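Local coordinates for protein transcriptional regulator, TetR family (Agrobacterium tumefaciens, PDB 3C2B) that probably binds DNA as a TetR-type transcription factor and regulates transcription at cis-regulatory sites, at residues A[156-161]-A[203-208]; A[98-103]-A[171-176]; A[166-171]-A[196-201]. One frame throughout, in Å; residues are numbered along the deposited sequence.

Interaction 1. Residues A[156-161]-A[203-208]; sequences LRFDDA and TLYGTE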
loop_
_atom_site.group_PDB
_atom_site.type_symbol
_atom_site.label_atom_id
_atom_site.label_comp_id
_atom_site.label_asym_id
_atom_site.label_seq_id
_atom_site.Cartn_x
_atom_site.Cartn_y
_atom_site.Cartn_z
ATOM N N LEU A 156 -13.645 4.702 -23.734
ATOM C CA LEU A 156 -13.532 3.712 -22.645
ATOM C C LEU A 156 -14.821 2.933 -22.473
ATOM O O LEU A 156 -15.912 3.500 -22.524
ATOM C CB LEU A 156 -13.228 4.388 -21.300
ATOM C CG LEU A 156 -11.954 5.201 -21.196
ATOM C CD1 LEU A 156 -11.917 5.777 -19.787
ATOM C CD2 LEU A 156 -10.749 4.290 -21.482
ATOM N N ARG A 157 -14.675 1.639 -22.238
ATOM C CA ARG A 157 -15.806 0.789 -21.990
ATOM C C ARG A 157 -15.547 0.041 -20.686
ATOM O O ARG A 157 -14.450 -0.461 -20.475
ATOM C CB ARG A 157 -15.997 -0.172 -23.189
ATOM C CG ARG A 157 -16.612 -1.506 -22.853
ATOM C CD ARG A 157 -16.547 -2.562 -24.006
ATOM N NE ARG A 157 -15.201 -2.930 -24.503
ATOM C CZ ARG A 157 -14.169 -3.385 -23.771
ATOM N NH1 ARG A 157 -14.240 -3.510 -22.440
ATOM N NH2 ARG A 157 -13.029 -3.697 -24.388
ATOM N N PHE A 158 -16.540 -0.016 -19.804
ATOM C CA PHE A 158 -16.425 -0.806 -18.564
ATOM C C PHE A 158 -17.813 -1.076 -17.995
ATOM O O PHE A 158 -18.725 -0.283 -18.193
ATOM C CB PHE A 158 -15.539 -0.113 -17.492
ATOM C CG PHE A 158 -15.781 1.384 -17.373
ATOM C CD1 PHE A 158 -14.933 2.273 -17.999
ATOM C CD2 PHE A 158 -16.889 1.878 -16.706
ATOM C CE1 PHE A 158 -15.166 3.640 -17.947
ATOM C CE2 PHE A 158 -17.135 3.241 -16.636
ATOM C CZ PHE A 158 -16.273 4.133 -17.261
ATOM N N ASP A 159 -17.940 -2.193 -17.278
ATOM C CA ASP A 159 -19.142 -2.533 -16.508
ATOM C C ASP A 159 -19.344 -1.622 -15.299
ATOM O O ASP A 159 -20.471 -1.268 -14.961
ATOM C CB ASP A 159 -19.060 -3.977 -16.023
ATOM C CG ASP A 159 -19.160 -4.977 -17.166
ATOM O OD1 ASP A 159 -18.189 -5.744 -17.402
ATOM O OD2 ASP A 159 -20.213 -4.982 -17.842
ATOM N N ASP A 160 -18.246 -1.235 -14.656
ATOM C CA ASP A 160 -18.339 -0.515 -13.421
ATOM C C ASP A 160 -17.199 0.504 -13.367
ATOM O O ASP A 160 -16.054 0.150 -13.392
ATOM C CB ASP A 160 -18.299 -1.539 -12.270
ATOM C CG ASP A 160 -18.297 -0.907 -10.901
ATOM O OD1 ASP A 160 -18.178 0.330 -10.793
ATOM O OD2 ASP A 160 -18.401 -1.670 -9.920
ATOM N N ALA A 161 -17.545 1.776 -13.283
ATOM C CA ALA A 161 -16.587 2.845 -13.316
ATOM C C ALA A 161 -15.594 2.834 -12.141
ATOM O O ALA A 161 -14.458 3.235 -12.312
ATOM C CB ALA A 161 -17.320 4.199 -13.373
ATOM N N THR A 203 -5.424 -0.739 -22.718
ATOM C CA THR A 203 -5.591 -2.121 -23.125
ATOM C C THR A 203 -6.825 -2.737 -22.463
ATOM O O THR A 203 -7.615 -3.400 -23.116
ATOM C CB THR A 203 -4.336 -2.937 -22.812
ATOM O OG1 THR A 203 -3.233 -2.342 -23.500
ATOM C CG2 THR A 203 -4.499 -4.382 -23.281
ATOM N N LEU A 204 -7.009 -2.481 -21.180
ATOM C CA LEU A 204 -8.106 -3.095 -20.426
ATOM C C LEU A 204 -9.460 -2.511 -20.801
ATOM O O LEU A 204 -10.400 -3.226 -21.040
ATOM C CB LEU A 204 -7.848 -2.887 -18.935
ATOM C CG LEU A 204 -7.401 -3.993 -17.980
ATOM C CD1 LEU A 204 -6.810 -5.219 -18.636
ATOM C CD2 LEU A 204 -6.527 -3.487 -16.869
ATOM N N TYR A 205 -9.550 -1.192 -20.851
ATOM C CA TYR A 205 -10.823 -0.498 -20.986
ATOM C C TYR A 205 -10.919 0.368 -22.237
ATOM O O TYR A 205 -11.907 1.059 -22.403
ATOM C CB TYR A 205 -11.084 0.396 -19.765
ATOM C CG TYR A 205 -11.056 -0.376 -18.481
ATOM C CD1 TYR A 205 -12.124 -1.177 -18.107
ATOM C CD2 TYR A 205 -9.933 -0.359 -17.664
ATOM C CE1 TYR A 205 -12.088 -1.938 -16.905
ATOM C CE2 TYR A 205 -9.882 -1.120 -16.506
ATOM C CZ TYR A 205 -10.954 -1.894 -16.120
ATOM O OH TYR A 205 -10.906 -2.604 -14.935
ATOM N N GLY A 206 -9.914 0.337 -23.103
ATOM C CA GLY A 206 -9.978 1.148 -24.300
ATOM C C GLY A 206 -10.861 0.499 -25.358
ATOM O O GLY A 206 -10.767 -0.687 -25.600
ATOM N N THR A 207 -11.710 1.302 -25.993
ATOM C CA THR A 207 -12.538 0.828 -27.089
ATOM C C THR A 207 -11.720 0.892 -28.378
ATOM O O THR A 207 -10.698 1.570 -28.455
ATOM C CB THR A 207 -13.771 1.734 -27.290
ATOM O OG1 THR A 207 -13.322 3.020 -27.718
ATOM C CG2 THR A 207 -14.571 1.895 -26.010
ATOM N N GLU A 208 -12.191 0.187 -29.398
ATOM C CA GLU A 208 -11.630 0.265 -30.735
ATOM C C GLU A 208 -11.402 1.711 -31.246
ATOM O O GLU A 208 -10.390 1.987 -31.890
ATOM C CB GLU A 208 -12.530 -0.545 -31.654
ATOM C CG GLU A 208 -12.216 -0.448 -33.119
ATOM C CD GLU A 208 -12.379 -1.779 -33.830
ATOM O OE1 GLU A 208 -13.095 -2.683 -33.287
ATOM O OE2 GLU A 208 -11.767 -1.915 -34.922
#
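With its first torsion near -57°, Y205 swings its ring to the side of its own backbone N and brings CD1 against the 156-161 loop. F158 meets it with CG held between backbone N and carbonyl carbon (chi1 42°), and it is the methylene of F158 that comes closest: F158 CB lies 3.6 Å from Y205 CD1. R157 O takes a different position, at the edge of the tyrosine ring and in its plane, 3.4 Å from Y205 CD1.

The backbone supplies the directional part of the contact. R157 N donates to Y205 O over 2.8 Å, in the carbonyl plane and close to straight, at 162° about the hydrogen. A second approach to this oxygen is a CA-H...O contact from L156 CA at 3.1 Å, and the L156 CD2 methyl is also close to it. Backbone hydrogen bonding of T207 with Y155 complements the R157-Y205 bond. Between these two links lie L156 and G206, their CA atoms 4.7 Å apart, in a single beta bridge, an isolated strand-like pairing within the helical C-terminal domain of a TetR-family protein. It joins the loop between helices 137-152 and 161-173 to the point where helix 190-205 ends; G206 is the first residue to leave helical geometry.

Beyond the bridge, the methyl of T207 lies over the loop backbone, T207 CG2 being 3.7 Å from L156 C, and it also packs on R157 CB. T207 OG1 bonds to G154 O and weakly caps V210 N at the start of helix 208-214. The R157 guanidinium lies obliquely near two carbonyls, R157 NH1 4.1 Å from L204 O and R157 NH2 4.0 Å from G206 O, distances too long for hydrogen bonds. Y205 OH bonds to S167 OG, tying the ring to helix 161-173.

Interaction 2. Residues A[98-103]-A[171-176]; sequences HDLLDV and LIVSDL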
loop_
_atom_site.group_PDB
_atom_site.type_symbol
_atom_site.label_atom_id
_atom_site.label_comp_id
_atom_site.label_asym_id
_atom_site.label_seq_id
_atom_site.Cartn_x
_atom_site.Cartn_y
_atom_site.Cartn_z
ATOM N N HIS A 98 0.996 10.466 -12.833
ATOM C CA HIS A 98 2.212 11.079 -12.315
ATOM C C HIS A 98 1.900 11.963 -11.087
ATOM O O HIS A 98 2.602 11.890 -10.068
ATOM C CB HIS A 98 2.849 11.898 -13.481
ATOM C CG HIS A 98 4.276 12.321 -13.265
ATOM N ND1 HIS A 98 5.103 12.676 -14.322
ATOM C CD2 HIS A 98 5.014 12.506 -12.136
ATOM C CE1 HIS A 98 6.284 13.056 -13.850
ATOM N NE2 HIS A 98 6.259 12.941 -12.532
ATOM N N ASP A 99 0.853 12.805 -11.193
ATOM C CA ASP A 99 0.312 13.539 -10.037
ATOM C C ASP A 99 -0.032 12.603 -8.842
ATOM O O ASP A 99 0.293 12.903 -7.713
ATOM C CB ASP A 99 -0.956 14.294 -10.433
ATOM C CG ASP A 99 -0.696 15.448 -11.368
ATOM O OD1 ASP A 99 0.473 15.850 -11.568
ATOM O OD2 ASP A 99 -1.693 15.990 -11.898
ATOM N N LEU A 100 -0.697 11.497 -9.091
ATOM C CA LEU A 100 -0.991 10.507 -8.013
ATOM C C LEU A 100 0.290 10.027 -7.278
ATOM O O LEU A 100 0.390 10.100 -6.045
ATOM C CB LEU A 100 -1.791 9.308 -8.549
ATOM C CG LEU A 100 -2.085 8.175 -7.501
ATOM C CD1 LEU A 100 -2.780 8.721 -6.220
ATOM C CD2 LEU A 100 -2.970 7.051 -8.124
ATOM N N LEU A 101 1.267 9.574 -8.060
ATOM C CA LEU A 101 2.519 9.077 -7.525
ATOM C C LEU A 101 3.206 10.150 -6.661
ATOM O O LEU A 101 3.654 9.894 -5.541
ATOM C CB LEU A 101 3.400 8.637 -8.691
ATOM C CG LEU A 101 2.918 7.318 -9.297
ATOM C CD1 LEU A 101 3.510 7.133 -10.720
ATOM C CD2 LEU A 101 3.126 6.064 -8.336
ATOM N N ASP A 102 3.244 11.354 -7.219
ATOM C CA ASP A 102 3.818 12.505 -6.587
ATOM C C ASP A 102 3.081 12.857 -5.302
ATOM O O ASP A 102 3.698 13.157 -4.317
ATOM C CB ASP A 102 3.734 13.639 -7.589
ATOM C CG ASP A 102 4.869 14.535 -7.507
ATOM O OD1 ASP A 102 5.998 14.102 -7.829
ATOM O OD2 ASP A 102 4.632 15.675 -7.134
ATOM N N VAL A 103 1.760 12.848 -5.301
ATOM C CA VAL A 103 0.988 13.077 -4.050
ATOM C C VAL A 103 1.349 11.952 -3.026
ATOM O O VAL A 103 1.634 12.217 -1.858
ATOM C CB VAL A 103 -0.544 13.091 -4.329
ATOM C CG1 VAL A 103 -1.359 12.728 -3.084
ATOM C CG2 VAL A 103 -1.036 14.456 -4.909
ATOM N N LEU A 171 -2.599 -0.366 -11.010
ATOM C CA LEU A 171 -1.598 -0.310 -12.096
ATOM C C LEU A 171 -0.579 0.826 -11.948
ATOM O O LEU A 171 0.606 0.641 -12.237
ATOM C CB LEU A 171 -2.245 -0.246 -13.487
ATOM C CG LEU A 171 -3.048 -1.492 -13.944
ATOM C CD1 LEU A 171 -3.863 -1.166 -15.218
ATOM C CD2 LEU A 171 -2.130 -2.731 -14.242
ATOM N N ILE A 172 -1.028 2.013 -11.563
ATOM C CA ILE A 172 -0.094 3.109 -11.331
ATOM C C ILE A 172 0.836 2.829 -10.121
ATOM O O ILE A 172 2.056 2.939 -10.234
ATOM C CB ILE A 172 -0.871 4.427 -11.107
ATOM C CG1 ILE A 172 -1.741 4.757 -12.349
ATOM C CG2 ILE A 172 0.094 5.559 -10.732
ATOM C CD1 ILE A 172 -2.847 5.763 -12.004
ATOM N N VAL A 173 0.239 2.436 -8.994
ATOM C CA VAL A 173 0.872 2.477 -7.682
ATOM C C VAL A 173 1.441 1.075 -7.274
ATOM O O VAL A 173 2.432 0.996 -6.563
ATOM C CB VAL A 173 -0.154 2.950 -6.600
ATOM C CG1 VAL A 173 0.468 2.933 -5.163
ATOM C CG2 VAL A 173 -0.622 4.375 -6.893
ATOM N N SER A 174 0.796 -0.005 -7.727
ATOM C CA SER A 174 1.063 -1.350 -7.155
ATOM C C SER A 174 1.356 -1.282 -5.646
ATOM O O SER A 174 0.586 -0.683 -4.895
ATOM C CB SER A 174 2.179 -2.023 -7.961
ATOM O OG SER A 174 2.443 -3.311 -7.490
ATOM N N ASP A 175 2.470 -1.827 -5.171
ATOM C CA ASP A 175 2.749 -1.757 -3.721
ATOM C C ASP A 175 3.615 -0.538 -3.344
ATOM O O ASP A 175 4.135 -0.476 -2.259
ATOM C CB ASP A 175 3.413 -3.061 -3.227
ATOM C CG ASP A 175 4.749 -3.299 -3.904
ATOM O OD1 ASP A 175 5.002 -2.748 -5.008
ATOM O OD2 ASP A 175 5.546 -4.041 -3.350
ATOM N N LEU A 176 3.769 0.441 -4.236
ATOM C CA LEU A 176 4.737 1.477 -3.961
ATOM C C LEU A 176 4.383 2.351 -2.762
ATOM O O LEU A 176 5.273 2.872 -2.100
ATOM C CB LEU A 176 4.942 2.339 -5.210
ATOM C CG LEU A 176 5.951 3.458 -5.021
ATOM C CD1 LEU A 176 7.411 2.912 -4.898
ATOM C CD2 LEU A 176 5.812 4.450 -6.141
#
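V173 O accepts a 2.7 Å hydrogen bond from L176 N, and this bond closes a type II' beta turn that holds V173 against L100 and L101 of helix 86-104, and L176 against L101. The turn ends helix 161-173 and leads into helix 176-181, within the helical C-terminal domain of this TetR-family protein; S174, at its second position, has the positive phi (35°) expected of that turn type.

The contact itself is apolar, with no hydrogen bond between the two segments. I172 divides its branches between two leucines. Its CG2 methyl takes L101, with I172 CG2 at 3.6 Å from L101 CG, while the longer branch reaches the preceding leucine, I172 CD1 lying 4.1 Å from L100 CD2. L100 extends its CG anti to the backbone N (chi1 177°), which carries CD2 to V173 as well: L100 CD2 and V173 CG2 are 3.8 Å apart, and the two side chains meet at about a right angle.

Polar groups of the helix end and of the turn bond to the second subunit. R166 of the other chain donates to I172 O through NH2 and to L171 O through NH1, and S174 OG bonds to R166 O of that chain, so the same helix end packs on helix 86-104 and bonds to the second subunit. F190 and R193 of helix 190-205 also touch L101. The CD2 methyl of L101 bridges helix end and turn, lying 3.8 Å from I172 O and 3.8 Å from L176 CD2.

Interaction 3. Residues A[166-171]-A[196-201]; sequences RSFYGL and KAVVAF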
loop_
_atom_site.group_PDB
_atom_site.type_symbol
_atom_site.label_atom_id
_atom_site.label_comp_id
_atom_site.label_asym_id
_atom_site.label_seq_id
_atom_site.Cartn_x
_atom_site.Cartn_y
_atom_site.Cartn_z
ATOM N N ARG A 166 -10.296 1.511 -9.747
ATOM C CA ARG A 166 -9.579 0.523 -8.934
ATOM C C ARG A 166 -8.369 -0.109 -9.662
ATOM O O ARG A 166 -7.218 -0.139 -9.097
ATOM C CB ARG A 166 -10.561 -0.547 -8.330
ATOM C CG ARG A 166 -9.887 -1.444 -7.285
ATOM C CD ARG A 166 -10.770 -2.638 -6.802
ATOM N NE ARG A 166 -10.079 -3.430 -5.790
ATOM C CZ ARG A 166 -9.098 -4.314 -6.033
ATOM N NH1 ARG A 166 -8.691 -4.565 -7.268
ATOM N NH2 ARG A 166 -8.508 -4.944 -5.041
ATOM N N SER A 167 -8.622 -0.600 -10.879
ATOM C CA SER A 167 -7.596 -1.186 -11.727
ATOM C C SER A 167 -6.509 -0.160 -12.067
ATOM O O SER A 167 -5.340 -0.450 -11.931
ATOM C CB SER A 167 -8.188 -1.702 -13.039
ATOM O OG SER A 167 -9.034 -2.829 -12.823
ATOM N N PHE A 168 -6.901 1.028 -12.487
ATOM C CA PHE A 168 -5.966 2.087 -12.849
ATOM C C PHE A 168 -5.083 2.422 -11.675
ATOM O O PHE A 168 -3.855 2.534 -11.815
ATOM C CB PHE A 168 -6.747 3.327 -13.286
ATOM C CG PHE A 168 -5.922 4.389 -13.978
ATOM C CD1 PHE A 168 -4.787 4.065 -14.738
ATOM C CD2 PHE A 168 -6.291 5.729 -13.879
ATOM C CE1 PHE A 168 -4.066 5.070 -15.406
ATOM C CE2 PHE A 168 -5.578 6.729 -14.567
ATOM C CZ PHE A 168 -4.456 6.388 -15.324
ATOM N N TYR A 169 -5.677 2.497 -10.496
ATOM C CA TYR A 169 -4.926 2.909 -9.318
ATOM C C TYR A 169 -3.890 1.843 -9.009
ATOM O O TYR A 169 -2.729 2.163 -8.711
ATOM C CB TYR A 169 -5.906 3.118 -8.151
ATOM C CG TYR A 169 -5.294 3.708 -6.897
ATOM C CD1 TYR A 169 -4.419 2.982 -6.092
ATOM C CD2 TYR A 169 -5.603 5.005 -6.529
ATOM C CE1 TYR A 169 -3.863 3.576 -4.947
ATOM C CE2 TYR A 169 -5.080 5.586 -5.373
ATOM C CZ TYR A 169 -4.222 4.895 -4.619
ATOM O OH TYR A 169 -3.769 5.527 -3.509
ATOM N N GLY A 170 -4.302 0.575 -9.035
ATOM C CA GLY A 170 -3.360 -0.520 -8.710
ATOM C C GLY A 170 -2.243 -0.598 -9.753
ATOM O O GLY A 170 -1.067 -0.855 -9.434
ATOM N N LEU A 171 -2.599 -0.366 -11.010
ATOM C CA LEU A 171 -1.598 -0.310 -12.096
ATOM C C LEU A 171 -0.579 0.826 -11.948
ATOM O O LEU A 171 0.606 0.641 -12.237
ATOM C CB LEU A 171 -2.245 -0.246 -13.487
ATOM C CG LEU A 171 -3.048 -1.492 -13.944
ATOM C CD1 LEU A 171 -3.863 -1.166 -15.218
ATOM C CD2 LEU A 171 -2.130 -2.731 -14.242
ATOM N N LYS A 196 3.419 3.766 -18.676
ATOM C CA LYS A 196 3.174 2.310 -18.621
ATOM C C LYS A 196 1.789 1.987 -18.079
ATOM O O LYS A 196 1.071 1.150 -18.635
ATOM C CB LYS A 196 4.239 1.631 -17.761
ATOM C CG LYS A 196 5.610 1.646 -18.426
ATOM C CD LYS A 196 6.726 1.012 -17.545
ATOM C CE LYS A 196 8.033 0.968 -18.329
ATOM N NZ LYS A 196 9.208 0.953 -17.415
ATOM N N ALA A 197 1.391 2.677 -17.005
ATOM C CA ALA A 197 0.072 2.443 -16.398
ATOM C C ALA A 197 -1.122 2.864 -17.346
ATOM O O ALA A 197 -2.185 2.221 -17.369
ATOM C CB ALA A 197 0.016 3.166 -15.082
ATOM N N VAL A 198 -0.905 3.922 -18.126
ATOM C CA VAL A 198 -1.864 4.396 -19.113
ATOM C C VAL A 198 -1.994 3.426 -20.274
ATOM O O VAL A 198 -3.138 3.142 -20.668
ATOM C CB VAL A 198 -1.603 5.864 -19.559
ATOM C CG1 VAL A 198 -2.566 6.300 -20.692
ATOM C CG2 VAL A 198 -1.832 6.781 -18.376
ATOM N N VAL A 199 -0.867 2.900 -20.789
ATOM C CA VAL A 199 -0.891 1.832 -21.823
ATOM C C VAL A 199 -1.704 0.604 -21.342
ATOM O O VAL A 199 -2.597 0.119 -22.052
ATOM C CB VAL A 199 0.547 1.402 -22.301
ATOM C CG1 VAL A 199 0.510 0.238 -23.276
ATOM C CG2 VAL A 199 1.253 2.573 -22.989
ATOM N N ALA A 200 -1.413 0.129 -20.129
ATOM C CA ALA A 200 -2.148 -0.990 -19.527
ATOM C C ALA A 200 -3.682 -0.674 -19.334
ATOM O O ALA A 200 -4.545 -1.458 -19.724
ATOM C CB ALA A 200 -1.474 -1.411 -18.188
ATOM N N PHE A 201 -3.991 0.452 -18.722
ATOM C CA PHE A 201 -5.385 0.898 -18.548
ATOM C C PHE A 201 -6.184 0.946 -19.865
ATOM O O PHE A 201 -7.344 0.528 -19.921
ATOM C CB PHE A 201 -5.405 2.266 -17.856
ATOM C CG PHE A 201 -6.800 2.771 -17.537
ATOM C CD1 PHE A 201 -7.586 2.140 -16.586
ATOM C CD2 PHE A 201 -7.343 3.846 -18.230
ATOM C CE1 PHE A 201 -8.891 2.616 -16.303
ATOM C CE2 PHE A 201 -8.643 4.298 -17.958
ATOM C CZ PHE A 201 -9.409 3.679 -16.997
#
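F168 and F201 are the large bumps of this interface, and their side chains cross at about a right angle, with F168 CB 3.6 Å from F201 CD1. In both, CG stands anti to the residue's own backbone N (chi1 -167° for F168), which brings the rings over each other. They meet obliquely, centroids 4.5 Å apart and planes at 33°, and F168 CG sits over one F201 face, offset toward the rim. V198 CG2 lies at the edge of the F168 ring, 4.0 Å from F168 CZ.

The helices carrying them run roughly antiparallel, at 148°, with axes 9.4 Å apart. Both also reach the second subunit, where L171 packs on L171 and A200 on L204 of the other chain; this is consistent with the four-helix dimer interface of TetR regulators.

The other bump is L171, whose CD1 settles into the hollow beside the small side chain of A200. L171 CD1 rests 3.8 Å from A200 CB and 3.9 Å from F201 N. At A197 the backbones come close, L171 CA and A197 CA being 5.4 Å apart, with A197 CB packed on L171 O. Helix 86-104 covers the other flank, its L93 touching F168 and V198.

How the interactions relate
From the N terminus, helix 86-104 comes first, and interaction 2 closes a long loop by bringing 98-103 to 171-176, with 67 residues between. Inside that loop lies 156-161, whose partner 203-208 comes after it, so interactions 1 and 2 cross. Interaction 3 pairs 166-171 with 196-201 over 24 intervening residues; it is nested within the loop of interaction 1 and crosses interaction 2, sharing L171 with it. Helix 161-173 is therefore tied to helix 86-104 and to helix 190-205, while interaction 1 binds the preceding loop to the end of helix 190-205. Packing of I172 CG1 on A197 CB (3.6 Å) links interactions 2 and 3.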